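Local coordinates for DsbA family protein (Salmonella typhimurium, PDB 7JVE), which acts as a trimeric thioredoxin-like enzyme with both thiol oxidase and disulfide isomerase activities, at residues E105-A110 with T240-L245; L151-A156 with Q177-P182; D171-A176 with A187-Q192; F219-Q224 with Q246-K251. All blocks are in the same frame, centred on the assembly; numbering follows the deposited sequence.

Contact 1 of 4, residues E105-A110 with T240-L245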
# COMPACT_ATOMS: atom_id res chain seq x y z
N GLU A 105 -6.75 26.02 9.39
CA GLU A 105 -7.55 27.21 9.65
C GLU A 105 -8.21 27.13 11.02
O GLU A 105 -8.24 28.12 11.77
CB GLU A 105 -8.60 27.41 8.55
CG GLU A 105 -9.42 28.71 8.64
CD GLU A 105 -8.55 29.99 8.74
OE1 GLU A 105 -8.13 30.50 7.67
OE2 GLU A 105 -8.31 30.52 9.86
N ASN A 106 -8.75 25.95 11.38
CA ASN A 106 -9.33 25.79 12.72
C ASN A 106 -8.27 25.99 13.81
O ASN A 106 -8.53 26.66 14.81
CB ASN A 106 -9.99 24.42 12.85
CG ASN A 106 -11.33 24.34 12.18
OD1 ASN A 106 -11.80 25.29 11.55
ND2 ASN A 106 -11.97 23.18 12.29
N LEU A 107 -7.08 25.39 13.64
CA LEU A 107 -6.03 25.60 14.63
C LEU A 107 -5.71 27.07 14.80
O LEU A 107 -5.51 27.55 15.92
CB LEU A 107 -4.75 24.84 14.25
CG LEU A 107 -4.72 23.39 14.68
CD1 LEU A 107 -3.51 22.68 14.06
CD2 LEU A 107 -4.70 23.30 16.19
N ILE A 108 -5.65 27.80 13.68
CA ILE A 108 -5.24 29.20 13.74
C ILE A 108 -6.27 30.02 14.51
O ILE A 108 -5.91 30.83 15.38
CB ILE A 108 -5.01 29.74 12.32
CG1 ILE A 108 -3.71 29.13 11.76
CG2 ILE A 108 -4.95 31.24 12.33
CD1 ILE A 108 -3.41 29.50 10.32
N LYS A 109 -7.56 29.78 14.25
CA LYS A 109 -8.60 30.49 14.99
C LYS A 109 -8.56 30.11 16.46
O LYS A 109 -8.78 30.96 17.33
CB LYS A 109 -9.98 30.21 14.40
CG LYS A 109 -10.11 30.70 12.97
CD LYS A 109 -11.50 31.26 12.70
CE LYS A 109 -11.97 30.96 11.28
NZ LYS A 109 -13.40 31.36 11.08
N ALA A 110 -8.28 28.84 16.76
CA ALA A 110 -8.31 28.39 18.14
C ALA A 110 -7.07 28.77 18.92
O ALA A 110 -7.06 28.62 20.14
CB ALA A 110 -8.50 26.87 18.19
N THR A 240 -2.00 14.84 9.52
CA THR A 240 -2.18 14.70 10.95
C THR A 240 -3.60 15.12 11.31
O THR A 240 -4.45 15.28 10.43
CB THR A 240 -1.10 15.50 11.70
OG1 THR A 240 -1.25 15.29 13.10
CG2 THR A 240 -1.21 17.00 11.41
N THR A 241 -3.86 15.28 12.60
CA THR A 241 -5.17 15.68 13.09
C THR A 241 -5.06 17.00 13.84
O THR A 241 -3.97 17.41 14.25
CB THR A 241 -5.77 14.61 14.03
OG1 THR A 241 -4.95 14.53 15.21
CG2 THR A 241 -5.83 13.23 13.34
N GLN A 242 -6.21 17.64 14.06
CA GLN A 242 -6.23 18.85 14.88
C GLN A 242 -5.81 18.55 16.32
O GLN A 242 -5.05 19.32 16.93
CB GLN A 242 -7.62 19.49 14.86
CG GLN A 242 -7.71 20.80 15.64
CD GLN A 242 -8.89 21.67 15.21
OE1 GLN A 242 -9.46 21.45 14.14
NE2 GLN A 242 -9.28 22.64 16.06
N ASP A 243 -6.29 17.45 16.89
CA ASP A 243 -5.91 17.09 18.25
C ASP A 243 -4.41 16.90 18.38
O ASP A 243 -3.80 17.36 19.35
CB ASP A 243 -6.63 15.82 18.68
CG ASP A 243 -8.07 16.08 19.04
OD1 ASP A 243 -8.45 17.28 19.11
OD2 ASP A 243 -8.83 15.10 19.24
N MET A 244 -3.79 16.22 17.42
CA MET A 244 -2.36 15.98 17.51
C MET A 244 -1.58 17.29 17.44
O MET A 244 -0.65 17.53 18.23
CB MET A 244 -1.94 15.02 16.39
CG MET A 244 -0.49 14.58 16.46
SD MET A 244 -0.35 13.41 17.86
CE MET A 244 -1.47 12.11 17.35
N LEU A 245 -1.96 18.18 16.53
CA LEU A 245 -1.28 19.47 16.45
C LEU A 245 -1.55 20.30 17.70
O LEU A 245 -0.66 21.01 18.18
CB LEU A 245 -1.71 20.21 15.19
CG LEU A 245 -0.99 19.77 13.91
CD1 LEU A 245 -1.70 20.35 12.69
CD2 LEU A 245 0.49 20.15 13.92

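Contact 2 of 4, residues L151-A156 with Q177-P182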
# COMPACT_ATOMS: atom_id res chain seq x y z
N LEU A 151 -3.11 34.85 4.40
CA LEU A 151 -3.81 33.60 4.68
C LEU A 151 -5.04 33.44 3.78
O LEU A 151 -5.33 32.32 3.33
CB LEU A 151 -4.16 33.53 6.17
CG LEU A 151 -4.88 32.31 6.76
CD1 LEU A 151 -4.22 30.98 6.38
CD2 LEU A 151 -4.96 32.44 8.28
N ASP A 152 -5.76 34.55 3.47
CA ASP A 152 -6.84 34.48 2.48
C ASP A 152 -6.33 34.03 1.13
O ASP A 152 -6.96 33.20 0.46
CB ASP A 152 -7.58 35.82 2.28
CG ASP A 152 -8.24 36.32 3.52
OD1 ASP A 152 -8.23 37.55 3.75
OD2 ASP A 152 -8.75 35.48 4.30
N TRP A 153 -5.21 34.61 0.69
CA TRP A 153 -4.65 34.21 -0.59
C TRP A 153 -4.27 32.73 -0.58
O TRP A 153 -4.58 31.97 -1.51
CB TRP A 153 -3.43 35.08 -0.91
CG TRP A 153 -2.45 34.41 -1.78
CD1 TRP A 153 -1.28 33.81 -1.38
CD2 TRP A 153 -2.53 34.23 -3.20
NE1 TRP A 153 -0.63 33.29 -2.48
CE2 TRP A 153 -1.37 33.53 -3.60
CE3 TRP A 153 -3.47 34.61 -4.17
CZ2 TRP A 153 -1.12 33.19 -4.95
CZ3 TRP A 153 -3.22 34.28 -5.51
CH2 TRP A 153 -2.05 33.57 -5.88
N HIS A 154 -3.60 32.30 0.49
CA HIS A 154 -3.17 30.92 0.64
C HIS A 154 -4.35 29.97 0.55
O HIS A 154 -4.34 29.01 -0.23
CB HIS A 154 -2.42 30.82 1.97
CG HIS A 154 -2.21 29.44 2.48
ND1 HIS A 154 -1.01 28.77 2.35
CD2 HIS A 154 -3.02 28.62 3.20
CE1 HIS A 154 -1.10 27.59 2.93
NE2 HIS A 154 -2.31 27.47 3.46
N ASN A 155 -5.40 30.22 1.34
CA ASN A 155 -6.58 29.36 1.28
C ASN A 155 -7.24 29.42 -0.09
O ASN A 155 -7.76 28.40 -0.58
CB ASN A 155 -7.57 29.76 2.36
CG ASN A 155 -7.05 29.46 3.75
OD1 ASN A 155 -6.34 28.48 3.94
ND2 ASN A 155 -7.40 30.30 4.72
N ALA A 156 -7.26 30.60 -0.72
CA ALA A 156 -7.92 30.71 -2.01
C ALA A 156 -7.20 29.89 -3.07
O ALA A 156 -7.84 29.31 -3.95
CB ALA A 156 -8.01 32.18 -2.43
N GLN A 177 -4.55 38.17 -9.94
CA GLN A 177 -5.00 39.50 -10.36
C GLN A 177 -5.98 40.12 -9.37
O GLN A 177 -6.12 41.34 -9.35
CB GLN A 177 -5.63 39.44 -11.76
CG GLN A 177 -6.91 38.65 -11.82
CD GLN A 177 -7.35 38.37 -13.25
OE1 GLN A 177 -7.02 39.12 -14.16
NE2 GLN A 177 -8.10 37.29 -13.45
N HIS A 178 -6.63 39.32 -8.52
CA HIS A 178 -7.55 39.84 -7.51
C HIS A 178 -6.86 40.23 -6.21
O HIS A 178 -7.50 40.84 -5.35
CB HIS A 178 -8.65 38.81 -7.24
CG HIS A 178 -9.40 38.42 -8.47
ND1 HIS A 178 -10.18 39.31 -9.17
CD2 HIS A 178 -9.45 37.25 -9.16
CE1 HIS A 178 -10.70 38.71 -10.23
NE2 HIS A 178 -10.26 37.46 -10.25
N TYR A 179 -5.58 39.89 -6.02
CA TYR A 179 -4.89 40.21 -4.79
C TYR A 179 -3.78 41.22 -4.96
O TYR A 179 -3.33 41.79 -3.95
CB TYR A 179 -4.30 38.94 -4.15
CG TYR A 179 -5.36 38.01 -3.62
CD1 TYR A 179 -6.12 37.23 -4.49
CD2 TYR A 179 -5.62 37.94 -2.26
CE1 TYR A 179 -7.08 36.40 -4.01
CE2 TYR A 179 -6.59 37.10 -1.78
CZ TYR A 179 -7.31 36.33 -2.66
OH TYR A 179 -8.28 35.50 -2.17
N LEU A 180 -3.33 41.46 -6.18
CA LEU A 180 -2.22 42.36 -6.45
C LEU A 180 -2.73 43.53 -7.25
O LEU A 180 -3.72 43.40 -7.98
CB LEU A 180 -1.12 41.65 -7.23
CG LEU A 180 -0.48 40.43 -6.55
CD1 LEU A 180 0.55 39.79 -7.51
CD2 LEU A 180 0.14 40.78 -5.19
N THR A 181 -2.08 44.69 -7.12
CA THR A 181 -2.35 45.76 -8.06
C THR A 181 -1.82 45.37 -9.44
O THR A 181 -0.92 44.54 -9.56
CB THR A 181 -1.68 47.07 -7.66
OG1 THR A 181 -0.26 46.90 -7.78
CG2 THR A 181 -2.08 47.51 -6.23
N PRO A 182 -2.35 45.99 -10.49
CA PRO A 182 -1.80 45.72 -11.83
C PRO A 182 -0.29 45.92 -11.88
O PRO A 182 0.41 45.17 -12.57
CB PRO A 182 -2.55 46.72 -12.74
CG PRO A 182 -3.85 46.98 -12.00
CD PRO A 182 -3.46 46.96 -10.52

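Contact 3 of 4, residues D171-A176 with A187-Q192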
# COMPACT_ATOMS: atom_id res chain seq x y z
N ASP A 171 -3.20 29.57 -13.85
CA ASP A 171 -4.16 29.53 -12.75
C ASP A 171 -3.76 30.49 -11.64
O ASP A 171 -4.59 31.20 -11.07
CB ASP A 171 -4.28 28.12 -12.16
CG ASP A 171 -4.94 27.13 -13.08
OD1 ASP A 171 -5.85 27.52 -13.86
OD2 ASP A 171 -4.56 25.93 -13.01
N VAL A 172 -2.48 30.47 -11.28
CA VAL A 172 -1.99 31.33 -10.21
C VAL A 172 -2.18 32.80 -10.59
O VAL A 172 -2.72 33.59 -9.81
CB VAL A 172 -0.52 30.99 -9.89
CG1 VAL A 172 0.06 31.93 -8.83
CG2 VAL A 172 -0.44 29.54 -9.43
N TYR A 173 -1.75 33.17 -11.80
CA TYR A 173 -1.93 34.55 -12.25
C TYR A 173 -3.39 34.95 -12.24
O TYR A 173 -3.74 36.08 -11.88
CB TYR A 173 -1.38 34.74 -13.66
CG TYR A 173 0.11 34.75 -13.80
CD1 TYR A 173 0.90 35.55 -13.00
CD2 TYR A 173 0.72 33.97 -14.76
CE1 TYR A 173 2.26 35.55 -13.15
CE2 TYR A 173 2.06 33.96 -14.92
CZ TYR A 173 2.83 34.76 -14.12
OH TYR A 173 4.19 34.75 -14.28
N THR A 174 -4.27 34.03 -12.66
CA THR A 174 -5.68 34.36 -12.77
C THR A 174 -6.26 34.68 -11.41
O THR A 174 -6.99 35.65 -11.24
CB THR A 174 -6.45 33.21 -13.43
OG1 THR A 174 -6.04 33.08 -14.79
CG2 THR A 174 -7.95 33.48 -13.41
N LEU A 175 -5.94 33.86 -10.40
CA LEU A 175 -6.34 34.22 -9.05
C LEU A 175 -5.60 35.48 -8.59
O LEU A 175 -6.21 36.37 -7.97
CB LEU A 175 -6.09 33.05 -8.09
CG LEU A 175 -6.53 33.24 -6.63
CD1 LEU A 175 -8.05 33.44 -6.49
CD2 LEU A 175 -6.07 32.08 -5.73
N ALA A 176 -4.30 35.59 -8.91
CA ALA A 176 -3.49 36.65 -8.32
C ALA A 176 -3.94 38.04 -8.76
O ALA A 176 -3.73 39.02 -8.03
CB ALA A 176 -2.01 36.46 -8.65
N ALA A 187 4.97 43.25 -12.12
CA ALA A 187 6.32 43.04 -11.61
C ALA A 187 6.57 41.57 -11.32
O ALA A 187 7.69 41.07 -11.53
CB ALA A 187 6.55 43.89 -10.35
N VAL A 188 5.55 40.85 -10.86
CA VAL A 188 5.71 39.42 -10.61
C VAL A 188 5.90 38.67 -11.92
O VAL A 188 6.72 37.74 -12.01
CB VAL A 188 4.52 38.86 -9.82
CG1 VAL A 188 4.55 37.34 -9.85
CG2 VAL A 188 4.54 39.38 -8.39
N LYS A 189 5.16 39.05 -12.95
CA LYS A 189 5.31 38.36 -14.22
C LYS A 189 6.72 38.55 -14.77
O LYS A 189 7.35 37.59 -15.24
CB LYS A 189 4.28 38.88 -15.22
CG LYS A 189 2.86 38.46 -14.90
CD LYS A 189 1.90 38.89 -16.01
CE LYS A 189 0.48 38.39 -15.70
NZ LYS A 189 -0.58 39.16 -16.40
N GLU A 190 7.24 39.78 -14.70
CA GLU A 190 8.57 40.04 -15.23
C GLU A 190 9.65 39.28 -14.46
O GLU A 190 10.60 38.76 -15.06
CB GLU A 190 8.85 41.55 -15.24
CG GLU A 190 10.30 41.87 -15.52
CD GLU A 190 10.50 43.24 -16.16
OE1 GLU A 190 9.70 43.59 -17.06
OE2 GLU A 190 11.47 43.95 -15.79
N ALA A 191 9.52 39.18 -13.14
CA ALA A 191 10.49 38.42 -12.36
C ALA A 191 10.43 36.93 -12.71
O ALA A 191 11.47 36.28 -12.91
CB ALA A 191 10.23 38.62 -10.86
N GLN A 192 9.22 36.37 -12.78
CA GLN A 192 9.09 34.97 -13.15
C GLN A 192 9.70 34.71 -14.52
O GLN A 192 10.47 33.75 -14.70
CB GLN A 192 7.61 34.58 -13.10
CG GLN A 192 7.33 33.11 -13.15
CD GLN A 192 7.79 32.32 -11.91
OE1 GLN A 192 8.43 32.83 -10.98
NE2 GLN A 192 7.48 31.05 -11.93

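Contact 4 of 4, residues F219-Q224 with Q246-K251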
# COMPACT_ATOMS: atom_id res chain seq x y z
N PHE A 219 5.13 19.54 9.84
CA PHE A 219 4.98 20.58 10.85
C PHE A 219 6.13 20.48 11.83
O PHE A 219 6.48 19.37 12.25
CB PHE A 219 3.67 20.43 11.65
CG PHE A 219 2.43 20.57 10.83
CD1 PHE A 219 1.84 19.46 10.24
CD2 PHE A 219 1.82 21.81 10.67
CE1 PHE A 219 0.70 19.58 9.49
CE2 PHE A 219 0.67 21.93 9.91
CZ PHE A 219 0.10 20.82 9.32
N VAL A 220 6.67 21.63 12.24
CA VAL A 220 7.54 21.73 13.41
C VAL A 220 6.87 22.64 14.42
O VAL A 220 6.57 23.81 14.12
CB VAL A 220 8.94 22.27 13.07
CG1 VAL A 220 9.84 22.09 14.30
CG2 VAL A 220 9.50 21.60 11.83
N VAL A 221 6.66 22.12 15.62
CA VAL A 221 6.04 22.85 16.72
C VAL A 221 7.08 22.95 17.83
O VAL A 221 7.60 21.94 18.30
CB VAL A 221 4.77 22.14 17.20
CG1 VAL A 221 4.00 23.04 18.16
CG2 VAL A 221 3.91 21.73 15.97
N MET A 222 7.37 24.18 18.26
CA MET A 222 8.49 24.42 19.15
C MET A 222 8.32 25.76 19.84
O MET A 222 7.68 26.67 19.29
CB MET A 222 9.81 24.39 18.37
CG MET A 222 9.93 25.51 17.37
SD MET A 222 11.33 25.35 16.24
CE MET A 222 12.66 24.85 17.34
N PRO A 223 8.86 25.92 21.05
CA PRO A 223 8.94 27.25 21.65
C PRO A 223 9.86 28.14 20.83
O PRO A 223 10.81 27.68 20.21
CB PRO A 223 9.53 26.99 23.05
CG PRO A 223 9.44 25.50 23.25
CD PRO A 223 9.54 24.91 21.88
N GLN A 224 9.56 29.44 20.84
CA GLN A 224 10.37 30.35 20.06
C GLN A 224 11.64 30.76 20.79
O GLN A 224 12.67 30.98 20.15
CB GLN A 224 9.55 31.58 19.69
CG GLN A 224 8.39 31.32 18.72
CD GLN A 224 8.16 32.51 17.81
OE1 GLN A 224 8.61 32.51 16.67
NE2 GLN A 224 7.49 33.53 18.32
N GLN A 246 -2.77 20.21 18.24
CA GLN A 246 -3.08 20.97 19.45
C GLN A 246 -2.24 20.50 20.64
O GLN A 246 -1.75 21.32 21.42
CB GLN A 246 -4.57 20.87 19.78
CG GLN A 246 -5.02 21.89 20.87
CD GLN A 246 -4.80 23.36 20.43
OE1 GLN A 246 -5.37 23.80 19.43
NE2 GLN A 246 -3.98 24.09 21.17
N MET A 247 -2.07 19.18 20.80
CA MET A 247 -1.24 18.70 21.91
C MET A 247 0.20 19.20 21.78
O MET A 247 0.81 19.62 22.77
CB MET A 247 -1.29 17.16 22.01
CG MET A 247 -2.67 16.56 22.40
SD MET A 247 -2.72 14.73 22.68
CE MET A 247 -2.59 14.01 20.98
N ALA A 248 0.73 19.20 20.56
CA ALA A 248 2.08 19.70 20.31
C ALA A 248 2.18 21.18 20.65
O ALA A 248 3.21 21.64 21.17
CB ALA A 248 2.46 19.48 18.84
N ILE A 249 1.13 21.96 20.35
CA ILE A 249 1.11 23.38 20.72
C ILE A 249 1.17 23.53 22.24
O ILE A 249 1.94 24.34 22.77
CB ILE A 249 -0.13 24.07 20.11
CG1 ILE A 249 0.04 24.23 18.59
CG2 ILE A 249 -0.41 25.41 20.78
CD1 ILE A 249 -1.25 24.61 17.87
N GLN A 250 0.37 22.76 22.96
CA GLN A 250 0.35 22.90 24.41
C GLN A 250 1.69 22.48 25.02
O GLN A 250 2.17 23.10 25.97
CB GLN A 250 -0.81 22.10 25.02
CG GLN A 250 -2.17 22.56 24.52
CD GLN A 250 -2.43 24.05 24.82
OE1 GLN A 250 -2.61 24.87 23.91
NE2 GLN A 250 -2.45 24.40 26.10
N LYS A 251 2.32 21.45 24.45
CA LYS A 251 3.64 21.04 24.90
C LYS A 251 4.68 22.12 24.63
O LYS A 251 5.60 22.33 25.43
CB LYS A 251 4.00 19.72 24.21
CG LYS A 251 5.41 19.22 24.34
CD LYS A 251 5.45 17.81 23.74
CE LYS A 251 6.80 17.49 23.10
NZ LYS A 251 6.73 16.24 22.27

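Contact 1 of 4, residues E105-A110 with T240-L245
Leu107 reaches over to Gln242 and Leu245, and each meeting has its own geometry. Against Leu245 the two side chains cross at about a right angle: methyl CD1 of Leu107 lies 3.3 Å from Leu245 CB and equally near that residue's CD1, close spacing for saturated carbons. Against Gln242 the two chains run past each other in opposite directions, with Leu107 CD2 4.0 Å from Gln242 CG. The CB of Leu107 does not point straight at its partners; chi1 of -85° sets CG anti to the carbonyl carbon and brings the branched end closer. Gln242 stretches the other way, CG anti to its backbone N (chi1 -177°), and lays its amide beside Asn106. These side chains also cross at about a right angle; their amide planes are inclined by 64°. Gln242 OE1 rests 3.3 Å from Asn106 CB, and 3.6 Å from Asn106 ND2 without a hydrogen bond. These residues join two helices of the thioredoxin fold, helix 95-110, which begins within the Cys94-Cys97 disulfide motif, and the C-terminal helix 242-253. The latter is started by Thr241, whose OG1 accepts from Met244 N at 3.0 Å, an N-cap bond. Phe219 of the adjoining strand packs on Leu245; Leu107 and Leu245 are buried, whereas Asn106 is solvent-exposed. Thr241 also touches Thr174 of the second subunit.

Contact 2 of 4, residues L151-A156 with Q177-P182
Tyr179 lays its ring against the backbone of Trp153 and reaches the methyl of Ala156 with its hydroxyl, tying the loop between helices 169-176 and 182-193 to helix 147-159. Both belong to the helical domain that DsbA-type proteins carry as an insertion in their thioredoxin fold, here between strands 115-120 and 218-223. The CB of Tyr179 points toward the helix, and chi1 of -69° turns CG away from the carbonyl carbon, so that the ring enters beside Trp153. Its first atoms receive the indole: CG and CD1 lie under Trp153 CE3, with CD1 3.7 Å from that carbon. The indole edge thus stands over one face of the phenol, a T-shaped pair whose ring centroids are 5.4 Å apart and whose planes meet at 71°. Trp153 CB sits off-centre over the ring, 4.2 Å from its centroid (a CH-pi contact), with CD2 the nearest atom. Farther out, CE2 comes 3.7 Å from Trp153 CA, so the ring packs on main chain as well as side chain. Val141 of helix 128-145 also touches Tyr179, while Val172, Leu175 and Ala176 of helix 169-176 pack on the indole. A bound magnesium ion lies about 4 Å from the Tyr179 side chain, too far for direct coordination. At the tip, OH is 3.3 Å from Ala156 CB and 3.7 Å from Asp152 O, without a hydrogen bond across the contact.

Contact 3 of 4, residues D171-A176 with A187-Q192
Gln192 OE1 accepts a hydrogen bond from Arg136 NE, and the aliphatic base of the same side chain meets Tyr173. The hydroxyl OH of Tyr173 rests 3.6 Å from Gln192 CB and 3.7 Å from its CG, while the phenol and amide planes stand 85° apart. Gln192 bends at chi2 (67°), which turns its amide away from the line of the first two carbons. Most of the contact, though, is made by the ring of Tyr173 with Lys189. The lysine runs extended beyond CG and crosses the phenol at a slant: CG comes 3.4 Å from Tyr173 CE1, and farther along CE lies over one ring face, 4.2 Å from the centroid, a CH-pi contact. The ammonium NZ is 5.4 Å from that centroid, so any cation-pi attraction is at most weak and the methylenes carry the packing. Val188 approaches differently, its CG1 at the ring edge and near the ring plane, 4.4 Å from Tyr173 CE1. One aromatic side chain thus spans the distance between two nearly antiparallel segments: the axes of 171-176 and 187-192 approach to 12.1 Å and run at 161°. Helices 169-176 and 182-193 form a helical hairpin of the DsbA-type helical domain. Helix 128-145 packs against both, Leu133 touching Tyr173 and Val188 alike, and helix 147-159 meets 169-176 where Ala156 and Leu157 pack on Leu175.

Contact 4 of 4, residues F219-Q224 with Q246-K251
Val221 on strand 218-223 faces Ala248 and Ile249 of the C-terminal helix 242-253, an entirely buried helix-on-sheet contact of the thioredoxin fold. Strand 218-223 lies between 84-90 and 234-237, running antiparallel to both, and the chain passes from it through 234-237 into the helix that covers it, the closing beta-beta-alpha of the fold. Apolar side-chain contacts come first. The CB of Val221 points at the helix and lies 3.9 Å from the methyl CB of Ala248; its branch CG2 reaches the same methyl at 3.9 Å. The small alanine lets the strand come near, the two CA atoms being 6.2 Å apart. Branch CG1, anti to the backbone N of Val221 (chi1 -170°), is turned the other way and meets Ile249 CG1 at 4.2 Å, although the CB of Ile249 points away from the strand. Ile249 continues to Leu107 of helix 95-110 and Val86 of strand 84-90, so it ties several elements together. Polar bonds play no part across the contact; they hold its surroundings. Backbone bonds join Val221 to Thr234 and Met222 to Ala85, keeping the strand in the sheet, and Lys251 NZ bonds Thr234 OG1 on strand 234-237. Val221 also packs on main chain: its CG1 lies 3.4 Å from the carbonyl O of Ala248 and 3.8 Å from the backbone N of Ile249.

Contacts 1 and 4 share helix 242-253 and lie 11 Å apart between centres, in the thioredoxin core: the helix meets helix 95-110 in one and strand 218-223 in the other, and Thr240 CG2 packs on Phe219 between them. Contacts 2 and 3, likewise 11 Å apart, belong to the helical insertion, where the successive helices 147-159 and 169-176 touch. Contact 1 meets contact 2 through Glu105 OE1, 3.0 Å from Asn155 ND2, a probable but weak hydrogen bond. Contacts 3 and 4, with centres about 34 Å apart, are the most distant. Along the chain, contacts 2 and 3 interleave within the span of contact 1, as expected of an insertion; contact 4 opens after both close and alternates with contact 1.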